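Local coordinates for protein 6-aminohexanoate-dimer hydrolase (Bacillus anthracis, PDB 4GB7) that probably acts as a serine hydrolase of the beta-lactamase clan, with presumed activity toward the amide bond of 6-aminohexanoate dimers, at residues 149-154 and 159-164; 167-172 and 261-266; 186-191 and 251-256; 315-320 and 331-336. All blocks are in the same frame, centred on the assembly; numbering follows the deposited sequence. Where two conformers were deposited one is given.

Overall arrangement
Contacts 1 and 2 have centres about 11 Å apart and meet directly: Y168 OH lies 2.9 Å from D160 N in a probable hydrogen bond, and I159 CG2 packs on I264 CG1. Contacts 2 and 3 share helix 251-265, the first near its C-terminal end and the second at its start. Contact 3 lies beside the presumed active site: T254 touches K143 of a likely, unconfirmed SxxK pattern. Contact 1, centred about 14 Å from contact 3, touches it through Q151 and M186. Contact 4 borders contact 1 where Q151 meets S332 and I333, but its centre is about 27 Å from that of contact 2.

Contact 1. Residues 149-154 and 159-164; sequences IIQSLA and IDLEKT
I159 and L161 press side by side on one flank of helix 143-155. The CD1 methyl of I159 ends beside the backbone carbonyl of I150 (CD1 to I150 O, 3.6 Å) and also meets L153 CB at 3.8 Å. It gets there because CG1 stands between the backbone N and the carbonyl carbon (chi1 63°) while the rest of the chain is extended, so CG1 also lies along the backbone of A154. L161 sets its fork over the methyl of A154, with L161 CG 3.6 Å from A154 CB. Its two branches then part: CD2 meets I150 CG2 at 3.4 Å, tighter than usual for two methyls, while CD1 rests near the amide oxygen of Q151. The amide nitrogen of Q151 is bonded elsewhere, to E155. Between the backbones runs a CA-H...O contact from A154 CA to I159 O, 3.4 Å long with 158° at the hydrogen. The helix they pack on is the one whose first turn carries the probable SxxK lysine in this beta-lactamase-type fold, and the chain doubles back against it soon after its end. L161 is itself part of a type I turn from D160 to K163. Within it, D160 OD1 takes the N-H of E162 in an Asx turn (2.9 Å), approached from above the carboxylate plane. Further out, L161 and K163 make backbone bonds to Q183 and L182, which tie the loop to helix 182-186, and L257 and I261 of helix 251-265 close over I150.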
# COMPACT_ATOMS: atom_id res chain seq x y z
N ILE A 149 -1.29 1.38 -12.79
CA ILE A 149 -0.51 1.69 -14.00
C ILE A 149 -0.48 0.48 -14.91
O ILE A 149 -0.59 0.63 -16.15
CB ILE A 149 0.93 2.23 -13.70
CG1 ILE A 149 0.78 3.57 -12.91
CG2 ILE A 149 1.75 2.42 -14.99
CD1 ILE A 149 2.03 4.03 -12.19
N ILE A 150 -0.32 -0.72 -14.34
CA ILE A 150 -0.42 -1.93 -15.17
C ILE A 150 -1.75 -2.01 -15.93
O ILE A 150 -1.79 -2.28 -17.17
CB ILE A 150 -0.22 -3.21 -14.35
CG1 ILE A 150 1.28 -3.36 -13.97
CG2 ILE A 150 -0.69 -4.45 -15.14
CD1 ILE A 150 2.28 -3.65 -15.09
N GLN A 151 -2.83 -1.73 -15.23
CA GLN A 151 -4.18 -1.76 -15.84
C GLN A 151 -4.28 -0.72 -16.96
O GLN A 151 -4.84 -1.01 -18.04
CB GLN A 151 -5.27 -1.54 -14.81
CG GLN A 151 -6.67 -1.95 -15.29
CD GLN A 151 -6.74 -3.44 -15.57
OE1 GLN A 151 -6.27 -4.27 -14.77
NE2 GLN A 151 -7.28 -3.80 -16.72
N SER A 152 -3.73 0.47 -16.71
CA SER A 152 -3.74 1.56 -17.71
C SER A 152 -2.96 1.11 -18.95
O SER A 152 -3.44 1.27 -20.06
CB SER A 152 -3.13 2.85 -17.17
OG SER A 152 -3.81 3.24 -16.00
N LEU A 153 -1.76 0.57 -18.76
CA LEU A 153 -0.96 0.13 -19.90
C LEU A 153 -1.61 -0.97 -20.70
O LEU A 153 -1.50 -1.02 -21.97
CB LEU A 153 0.44 -0.28 -19.43
CG LEU A 153 1.38 0.81 -18.94
CD1 LEU A 153 2.53 0.18 -18.19
CD2 LEU A 153 1.91 1.65 -20.08
N ALA A 154 -2.29 -1.87 -19.98
CA ALA A 154 -2.97 -3.01 -20.64
C ALA A 154 -4.12 -2.49 -21.52
O ALA A 154 -4.26 -2.84 -22.73
CB ALA A 154 -3.45 -4.02 -19.61
N ILE A 159 0.74 -3.60 -23.20
CA ILE A 159 1.02 -4.90 -22.60
C ILE A 159 -0.29 -5.72 -22.63
O ILE A 159 -1.41 -5.19 -22.76
CB ILE A 159 1.53 -4.78 -21.15
CG1 ILE A 159 0.51 -4.16 -20.22
CG2 ILE A 159 2.89 -4.06 -21.07
CD1 ILE A 159 0.97 -3.95 -18.80
N ASP A 160 -0.14 -7.03 -22.49
CA ASP A 160 -1.22 -7.99 -22.46
C ASP A 160 -1.10 -8.73 -21.14
O ASP A 160 -0.08 -9.38 -20.89
CB ASP A 160 -1.02 -8.94 -23.63
CG ASP A 160 -2.15 -9.95 -23.78
OD1 ASP A 160 -2.84 -10.31 -22.84
OD2 ASP A 160 -2.28 -10.47 -24.91
N LEU A 161 -2.14 -8.62 -20.33
CA LEU A 161 -2.14 -9.20 -19.01
C LEU A 161 -2.08 -10.74 -19.00
O LEU A 161 -1.74 -11.35 -18.01
CB LEU A 161 -3.33 -8.69 -18.22
CG LEU A 161 -3.37 -7.19 -17.91
CD1 LEU A 161 -4.60 -6.82 -17.11
CD2 LEU A 161 -2.12 -6.76 -17.16
N GLU A 162 -2.35 -11.36 -20.14
CA GLU A 162 -2.31 -12.81 -20.25
C GLU A 162 -0.98 -13.32 -20.79
O GLU A 162 -0.77 -14.54 -20.87
CB GLU A 162 -3.48 -13.30 -21.11
CG GLU A 162 -4.85 -13.16 -20.46
CD GLU A 162 -4.92 -13.68 -19.02
OE1 GLU A 162 -4.36 -14.76 -18.74
OE2 GLU A 162 -5.54 -13.00 -18.15
N LYS A 163 -0.07 -12.40 -21.14
CA LYS A 163 1.29 -12.76 -21.48
C LYS A 163 2.14 -12.91 -20.21
O LYS A 163 1.78 -12.41 -19.12
CB LYS A 163 1.86 -11.76 -22.48
CG LYS A 163 1.23 -11.89 -23.84
CD LYS A 163 1.85 -10.95 -24.85
CE LYS A 163 1.16 -11.12 -26.19
NZ LYS A 163 1.76 -10.23 -27.24
N THR A 164 3.25 -13.63 -20.35
CA THR A 164 4.18 -13.86 -19.26
C THR A 164 5.05 -12.64 -19.04
O THR A 164 5.36 -11.89 -19.95
CB THR A 164 5.13 -15.05 -19.54
OG1 THR A 164 5.86 -14.82 -20.76
CG2 THR A 164 4.35 -16.37 -19.60

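Contact 2. Residues 167-172 and 261-266; sequences TYIKEL and IRTITG
Y168 and T263 mark the nearest approach of the two backbones, with CA atoms 7.4 Å apart, so the gap is bridged by side chains and one carbonyl. Segment 167-172 leaves a weakly bonded helical turn at T167 and Y168, then winds into a 3-10 turn closed by L172 N on I169 O. Segment 261-266 is the last turn of helix 251-265, which G266 leaves with a positive phi of 69°. In that turn I261 O takes two donors from opposite faces of its plane: the N-H of T265 and the T265 hydroxyl, whose OG1 lies 2.7 Å away and above the carbonyl plane.

T263 faces the other segment with both branches. Its CG2, anti to the backbone N, reaches Y168 O at 3.7 Å, while OG1 stands beside the backbone N and approaches the CD1 methyl of I169 at 3.3 Å. That same hydroxyl bonds to W259 O one turn back, and water 1 lies 3.2 Å from T263 OG1. The water donates to E171 OE1 at 2.9 Å, which makes it a bridge between the segments. The I264 CD1 methyl comes obliquely to the Y168 ring, 3.8 Å from Y168 CD1, and T167 CG2 sits over the centre of one ring face. Together, apolar contact and a water bridge join a short helix-to-3-10 connection to the end of a long helix, an arrangement in keeping with the helical part of a beta-lactamase-type fold.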
# COMPACT_ATOMS: atom_id res chain seq x y z
N THR A 167 8.02 -12.17 -21.23
CA THR A 167 7.76 -11.60 -22.56
C THR A 167 8.34 -10.17 -22.61
O THR A 167 8.85 -9.70 -23.63
CB THR A 167 6.26 -11.58 -22.90
OG1 THR A 167 5.74 -12.94 -22.96
CG2 THR A 167 6.00 -10.84 -24.26
N TYR A 168 8.27 -9.48 -21.47
CA TYR A 168 8.66 -8.11 -21.40
C TYR A 168 10.01 -7.92 -20.74
O TYR A 168 10.71 -6.97 -21.06
CB TYR A 168 7.61 -7.29 -20.67
CG TYR A 168 6.26 -7.42 -21.30
CD1 TYR A 168 6.04 -6.90 -22.57
CD2 TYR A 168 5.24 -8.14 -20.71
CE1 TYR A 168 4.80 -7.03 -23.17
CE2 TYR A 168 4.01 -8.28 -21.29
CZ TYR A 168 3.80 -7.77 -22.56
OH TYR A 168 2.58 -7.88 -23.18
N ILE A 169 10.34 -8.81 -19.78
CA ILE A 169 11.62 -8.73 -19.07
C ILE A 169 12.47 -9.96 -19.45
O ILE A 169 12.35 -11.02 -18.87
CB ILE A 169 11.42 -8.70 -17.53
CG1 ILE A 169 10.38 -7.63 -17.12
CG2 ILE A 169 12.80 -8.52 -16.90
CD1 ILE A 169 10.73 -6.20 -17.48
N LYS A 170 13.31 -9.83 -20.48
CA LYS A 170 14.04 -10.99 -20.96
C LYS A 170 15.01 -11.54 -19.90
O LYS A 170 15.30 -12.73 -19.89
CB LYS A 170 14.75 -10.68 -22.25
CG LYS A 170 15.86 -9.65 -22.16
CD LYS A 170 16.23 -9.19 -23.57
CE LYS A 170 17.64 -8.68 -23.66
NZ LYS A 170 17.99 -8.60 -25.10
N GLU A 171 15.48 -10.66 -19.01
CA GLU A 171 16.30 -11.07 -17.86
C GLU A 171 15.66 -12.10 -16.95
O GLU A 171 16.39 -12.83 -16.24
CB GLU A 171 16.71 -9.85 -17.01
CG GLU A 171 17.54 -8.83 -17.75
CD GLU A 171 16.73 -7.73 -18.41
OE1 GLU A 171 15.55 -7.96 -18.74
OE2 GLU A 171 17.28 -6.64 -18.62
N LEU A 172 14.32 -12.17 -16.97
CA LEU A 172 13.57 -13.10 -16.13
C LEU A 172 13.16 -14.38 -16.86
O LEU A 172 12.42 -15.21 -16.30
CB LEU A 172 12.32 -12.42 -15.55
CG LEU A 172 12.55 -11.43 -14.40
CD1 LEU A 172 11.23 -10.85 -13.94
CD2 LEU A 172 13.29 -12.10 -13.25
N ILE A 261 6.64 -1.98 -16.06
CA ILE A 261 6.31 -0.57 -16.27
C ILE A 261 7.53 0.20 -16.79
O ILE A 261 7.45 0.96 -17.77
CB ILE A 261 5.76 0.08 -14.99
CG1 ILE A 261 4.40 -0.53 -14.62
CG2 ILE A 261 5.62 1.61 -15.13
CD1 ILE A 261 3.88 -0.15 -13.26
N ARG A 262 8.66 0.04 -16.10
CA ARG A 262 9.86 0.80 -16.42
C ARG A 262 10.36 0.43 -17.81
O ARG A 262 10.71 1.29 -18.59
CB ARG A 262 10.94 0.56 -15.40
CG ARG A 262 10.66 1.03 -13.97
CD ARG A 262 11.73 0.56 -13.01
NE ARG A 262 11.33 0.81 -11.62
CZ ARG A 262 10.99 -0.11 -10.73
NH1 ARG A 262 11.14 -1.42 -10.97
NH2 ARG A 262 10.62 0.25 -9.51
N THR A 263 10.38 -0.85 -18.10
CA THR A 263 10.85 -1.31 -19.39
C THR A 263 9.98 -0.84 -20.54
O THR A 263 10.52 -0.36 -21.59
CB THR A 263 10.96 -2.85 -19.40
OG1 THR A 263 11.91 -3.24 -18.42
CG2 THR A 263 11.44 -3.36 -20.78
N ILE A 264 8.67 -1.03 -20.40
CA ILE A 264 7.70 -0.56 -21.44
C ILE A 264 7.75 0.97 -21.69
O ILE A 264 7.78 1.42 -22.82
CB ILE A 264 6.27 -1.02 -21.15
CG1 ILE A 264 6.17 -2.56 -21.26
CG2 ILE A 264 5.23 -0.30 -22.02
CD1 ILE A 264 6.16 -3.12 -22.66
N THR A 265 7.77 1.75 -20.63
CA THR A 265 7.62 3.19 -20.74
C THR A 265 8.92 3.93 -20.87
O THR A 265 8.94 5.10 -21.31
CB THR A 265 6.89 3.74 -19.50
OG1 THR A 265 7.72 3.61 -18.35
CG2 THR A 265 5.55 3.06 -19.30
N GLY A 266 10.02 3.29 -20.51
CA GLY A 266 11.31 3.95 -20.54
C GLY A 266 11.45 5.05 -19.48
O GLY A 266 12.36 5.88 -19.58
O HOH W 1 13.79 -5.68 -19.36

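Contact 3. Residues 186-191 and 251-256; sequences MDMQVS and NGSTET
Selenomethionine M188 reaches S253 and T254 because its chain bends at chi2 (-61°) and then runs out nearly straight at chi3 (-161°), carrying the selenium and the end methyl onto helix 251-265. S253 turns its hydroxyl beside its own backbone N, anti to the carbonyl carbon, and so presents OG between M188 and V190. The selenium lies over the serine's methylene, with M188 SE 3.7 Å from S253 CB. Beyond it, M188 CE touches T254 OG1 at 3.6 Å, a hydroxyl whose own bond goes to the amide oxygen of Q358. V190 comes from the other side of the serine hydroxyl, its CB 3.8 Å from S253 OG.

Polar linkage runs through water 2, which lies 2.7 Å from S253 OG and accepts the backbone N-H of V190 at 3.2 Å. The water therefore gives the buried hydroxyl a partner and ties the turn to the helix. M188 is the C-prime residue of the Schellman motif that ends helix 182-186: its phi is positive (58°), and Q189 N and M188 N bond back to Q184 O and L185 O. Q358 adds a link from outside, since its amide nitrogen bonds to M186 O.

Both M188 and T254 touch K143, whose NZ bonds to N251 OD1 at the start of the helix. K143 and N251 fit the SxxK and (S/Y)xN patterns, so the contact is consistent with the wall of a penicillin-recognising serine hydrolase active site.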
# COMPACT_ATOMS: atom_id res chain seq x y z
N MSE A 186 -0.57 -9.71 -10.77
CA MSE A 186 -1.62 -8.79 -10.28
C MSE A 186 -2.49 -9.40 -9.15
O MSE A 186 -2.86 -8.70 -8.17
CB MSE A 186 -2.52 -8.34 -11.44
CG MSE A 186 -1.89 -7.36 -12.41
SE MSE A 186 -1.78 -5.61 -11.60
CE MSE A 186 -3.48 -5.01 -12.23
N ASP A 187 -2.77 -10.70 -9.27
CA ASP A 187 -3.62 -11.39 -8.30
C ASP A 187 -2.85 -12.11 -7.18
O ASP A 187 -3.47 -12.87 -6.41
CB ASP A 187 -4.56 -12.37 -9.03
CG ASP A 187 -5.64 -11.65 -9.84
OD1 ASP A 187 -5.99 -10.52 -9.47
OD2 ASP A 187 -6.07 -12.19 -10.88
N MSE A 188 -1.53 -11.93 -7.12
CA MSE A 188 -0.73 -12.54 -6.07
C MSE A 188 -0.90 -14.08 -6.09
O MSE A 188 -1.10 -14.72 -5.10
CB MSE A 188 -1.08 -11.94 -4.71
CG MSE A 188 -0.50 -10.58 -4.55
SE MSE A 188 1.35 -10.37 -4.64
CE MSE A 188 1.44 -8.64 -3.78
N GLN A 189 -0.81 -14.66 -7.27
CA GLN A 189 -0.90 -16.09 -7.42
C GLN A 189 0.44 -16.75 -7.86
O GLN A 189 0.46 -17.85 -8.47
CB GLN A 189 -2.03 -16.44 -8.36
CG GLN A 189 -3.41 -16.14 -7.82
CD GLN A 189 -4.48 -16.27 -8.87
OE1 GLN A 189 -4.18 -16.38 -10.06
NE2 GLN A 189 -5.72 -16.29 -8.44
N VAL A 190 1.54 -16.11 -7.51
CA VAL A 190 2.89 -16.59 -7.78
C VAL A 190 3.54 -16.98 -6.47
O VAL A 190 3.74 -16.14 -5.54
CB VAL A 190 3.70 -15.51 -8.53
CG1 VAL A 190 5.04 -16.07 -8.93
CG2 VAL A 190 2.90 -14.96 -9.76
N SER A 191 3.86 -18.27 -6.37
CA SER A 191 4.32 -18.88 -5.11
C SER A 191 5.83 -19.02 -5.17
O SER A 191 6.38 -19.84 -5.95
CB SER A 191 3.64 -20.23 -4.90
OG SER A 191 2.25 -20.13 -4.62
N ASN A 251 5.81 -9.53 -2.21
CA ASN A 251 6.35 -8.25 -2.72
C ASN A 251 6.94 -8.38 -4.12
O ASN A 251 6.84 -7.47 -4.93
CB ASN A 251 7.47 -7.76 -1.82
CG ASN A 251 6.99 -7.33 -0.45
OD1 ASN A 251 5.88 -6.86 -0.27
ND2 ASN A 251 7.86 -7.51 0.54
N GLY A 252 7.62 -9.48 -4.36
CA GLY A 252 8.26 -9.73 -5.63
C GLY A 252 7.36 -9.65 -6.81
O GLY A 252 7.82 -9.28 -7.93
N SER A 253 6.09 -10.03 -6.63
CA SER A 253 5.15 -9.95 -7.74
C SER A 253 4.94 -8.50 -8.19
O SER A 253 5.01 -8.17 -9.37
CB SER A 253 3.80 -10.60 -7.39
OG SER A 253 3.95 -12.01 -7.15
N THR A 254 4.72 -7.61 -7.22
CA THR A 254 4.60 -6.19 -7.54
C THR A 254 5.90 -5.62 -8.12
O THR A 254 5.87 -4.81 -9.05
CB THR A 254 4.23 -5.42 -6.27
OG1 THR A 254 3.22 -6.14 -5.57
CG2 THR A 254 3.71 -3.99 -6.61
N GLU A 255 7.04 -6.06 -7.60
CA GLU A 255 8.35 -5.57 -8.09
C GLU A 255 8.53 -5.97 -9.53
O GLU A 255 9.07 -5.19 -10.33
CB GLU A 255 9.51 -6.05 -7.25
CG GLU A 255 9.50 -5.58 -5.79
CD GLU A 255 9.57 -4.08 -5.57
OE1 GLU A 255 9.85 -3.30 -6.53
OE2 GLU A 255 9.29 -3.67 -4.41
N THR A 256 8.05 -7.17 -9.89
CA THR A 256 8.14 -7.62 -11.29
C THR A 256 7.28 -6.73 -12.21
O THR A 256 7.70 -6.28 -13.29
CB THR A 256 7.77 -9.09 -11.42
OG1 THR A 256 8.67 -9.90 -10.62
CG2 THR A 256 7.86 -9.57 -12.90
O HOH W 2 2.37 -13.65 -5.72

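Contact 4. Residues 315-320 and 331-336; sequences QLLLNN and SSITED. With NO3 (nitrate ion), chain C.
A Schellman motif closes helix 307-318 at N320, its C-prime residue of positive phi, and there the amide of N320 meets T334 on the next helix. T334 OG1 donates to N320 OD1 at 2.5 Å, a length short enough to be read with caution. The donor comes in at 122° to the C=O bond and 20° from its plane. It reaches that position because OG1 sits between the backbone N and the carbonyl carbon of T334 (chi1 60°). N320 OD1 also accepts from K338 NZ, whose charge probably polarises the amide.

The other branch of T334, CG2, lies against the L317 carbonyl, 3.1 Å from L317 O. L317 CD2 packs on I333 CG2 at 3.9 Å, although L317 was deposited in two conformers and this detail is doubtful. The backbones come closest where S331 CA makes a bent CA-H...O contact with N320 O, 3.3 Å away.

Elsewhere on helix 307-318, Q315 NE2 donates to N319 OD1 and to O1 of a nitrate, probably from the crystallisation liquor, at 3.0 Å each. The nitrate lies too close to N319 ND2, which leaves its placement and the turn of that amide doubtful. The whole is a helix-to-helix junction spanning two short strands, with the first helix's Schellman end seated on the first turn of helix 332-338.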
# COMPACT_ATOMS: atom_id res chain seq x y z
N GLN A 315 -10.58 8.84 -3.13
CA GLN A 315 -11.77 9.47 -3.70
C GLN A 315 -11.77 9.20 -5.22
O GLN A 315 -12.83 8.94 -5.77
CB GLN A 315 -11.81 10.96 -3.43
CG GLN A 315 -13.05 11.64 -3.97
CD GLN A 315 -14.29 11.18 -3.28
OE1 GLN A 315 -14.28 10.89 -2.07
NE2 GLN A 315 -15.40 11.21 -4.00
N LEU A 316 -10.61 9.23 -5.86
CA LEU A 316 -10.52 8.94 -7.28
C LEU A 316 -11.07 7.55 -7.57
O LEU A 316 -11.83 7.36 -8.53
CB LEU A 316 -9.08 9.02 -7.76
CG LEU A 316 -8.83 8.73 -9.24
CD1 LEU A 316 -9.53 9.76 -10.11
CD2 LEU A 316 -7.34 8.65 -9.52
N LEU A 317 -10.73 6.59 -6.72
CA LEU A 317 -11.16 5.22 -6.90
C LEU A 317 -12.63 5.07 -6.53
O LEU A 317 -13.39 4.36 -7.18
CB LEU A 317 -10.27 4.27 -6.11
CG LEU A 317 -8.98 3.95 -6.85
CD1 LEU A 317 -7.90 3.53 -5.88
CD2 LEU A 317 -9.22 2.90 -7.95
N LEU A 318 -13.06 5.78 -5.49
CA LEU A 318 -14.46 5.82 -5.18
C LEU A 318 -15.28 6.30 -6.38
O LEU A 318 -16.37 5.78 -6.65
CB LEU A 318 -14.69 6.66 -3.92
CG LEU A 318 -16.08 6.68 -3.38
CD1 LEU A 318 -16.56 5.26 -2.95
CD2 LEU A 318 -16.15 7.69 -2.23
N ASN A 319 -14.70 7.20 -7.17
CA ASN A 319 -15.32 7.74 -8.37
C ASN A 319 -14.88 7.03 -9.61
O ASN A 319 -14.97 7.58 -10.71
CB ASN A 319 -15.00 9.23 -8.47
CG ASN A 319 -15.59 10.04 -7.33
OD1 ASN A 319 -15.01 11.04 -6.94
ND2 ASN A 319 -16.74 9.63 -6.80
N ASN A 320 -14.45 5.78 -9.45
CA ASN A 320 -14.18 4.93 -10.62
C ASN A 320 -13.17 5.51 -11.60
O ASN A 320 -13.25 5.29 -12.84
CB ASN A 320 -15.49 4.53 -11.30
CG ASN A 320 -16.49 3.95 -10.31
OD1 ASN A 320 -16.14 3.04 -9.53
ND2 ASN A 320 -17.71 4.48 -10.30
N SER A 331 -11.83 2.88 -15.46
CA SER A 331 -12.99 2.58 -14.64
C SER A 331 -13.04 1.07 -14.30
O SER A 331 -13.67 0.66 -13.35
CB SER A 331 -14.27 3.03 -15.34
OG SER A 331 -14.42 2.31 -16.56
N SER A 332 -12.39 0.24 -15.09
CA SER A 332 -12.36 -1.20 -14.81
C SER A 332 -11.76 -1.57 -13.45
O SER A 332 -12.09 -2.63 -12.92
CB SER A 332 -11.59 -1.95 -15.90
OG SER A 332 -10.20 -1.67 -15.84
N ILE A 333 -10.87 -0.72 -12.89
CA ILE A 333 -10.17 -1.07 -11.68
C ILE A 333 -11.18 -1.33 -10.61
O ILE A 333 -11.23 -2.41 -10.02
CB ILE A 333 -9.14 -0.01 -11.19
CG1 ILE A 333 -8.01 0.14 -12.21
CG2 ILE A 333 -8.52 -0.41 -9.83
CD1 ILE A 333 -7.13 1.36 -12.07
N THR A 334 -12.03 -0.36 -10.38
CA THR A 334 -13.02 -0.51 -9.32
C THR A 334 -14.17 -1.45 -9.73
O THR A 334 -14.66 -2.22 -8.90
CB THR A 334 -13.57 0.87 -8.90
OG1 THR A 334 -14.18 1.49 -10.03
CG2 THR A 334 -12.45 1.74 -8.43
N GLU A 335 -14.56 -1.43 -11.02
CA GLU A 335 -15.63 -2.27 -11.50
C GLU A 335 -15.28 -3.73 -11.24
O GLU A 335 -16.07 -4.51 -10.73
CB GLU A 335 -15.86 -2.09 -13.03
CG GLU A 335 -17.09 -2.83 -13.53
CD GLU A 335 -17.40 -2.66 -15.01
OE1 GLU A 335 -16.47 -2.45 -15.81
OE2 GLU A 335 -18.59 -2.76 -15.37
N ASP A 336 -14.07 -4.11 -11.64
CA ASP A 336 -13.64 -5.50 -11.53
C ASP A 336 -13.53 -5.94 -10.07
O ASP A 336 -13.90 -7.07 -9.72
CB ASP A 336 -12.32 -5.74 -12.24
CG ASP A 336 -12.45 -5.67 -13.76
OD1 ASP A 336 -13.58 -5.50 -14.26
OD2 ASP A 336 -11.40 -5.76 -14.45
N NO3 C . -18.71 10.36 -3.89
O1 NO3 C . -18.24 10.99 -2.97
O2 NO3 C . -17.91 10.09 -5.00
O3 NO3 C . -20.05 9.94 -3.84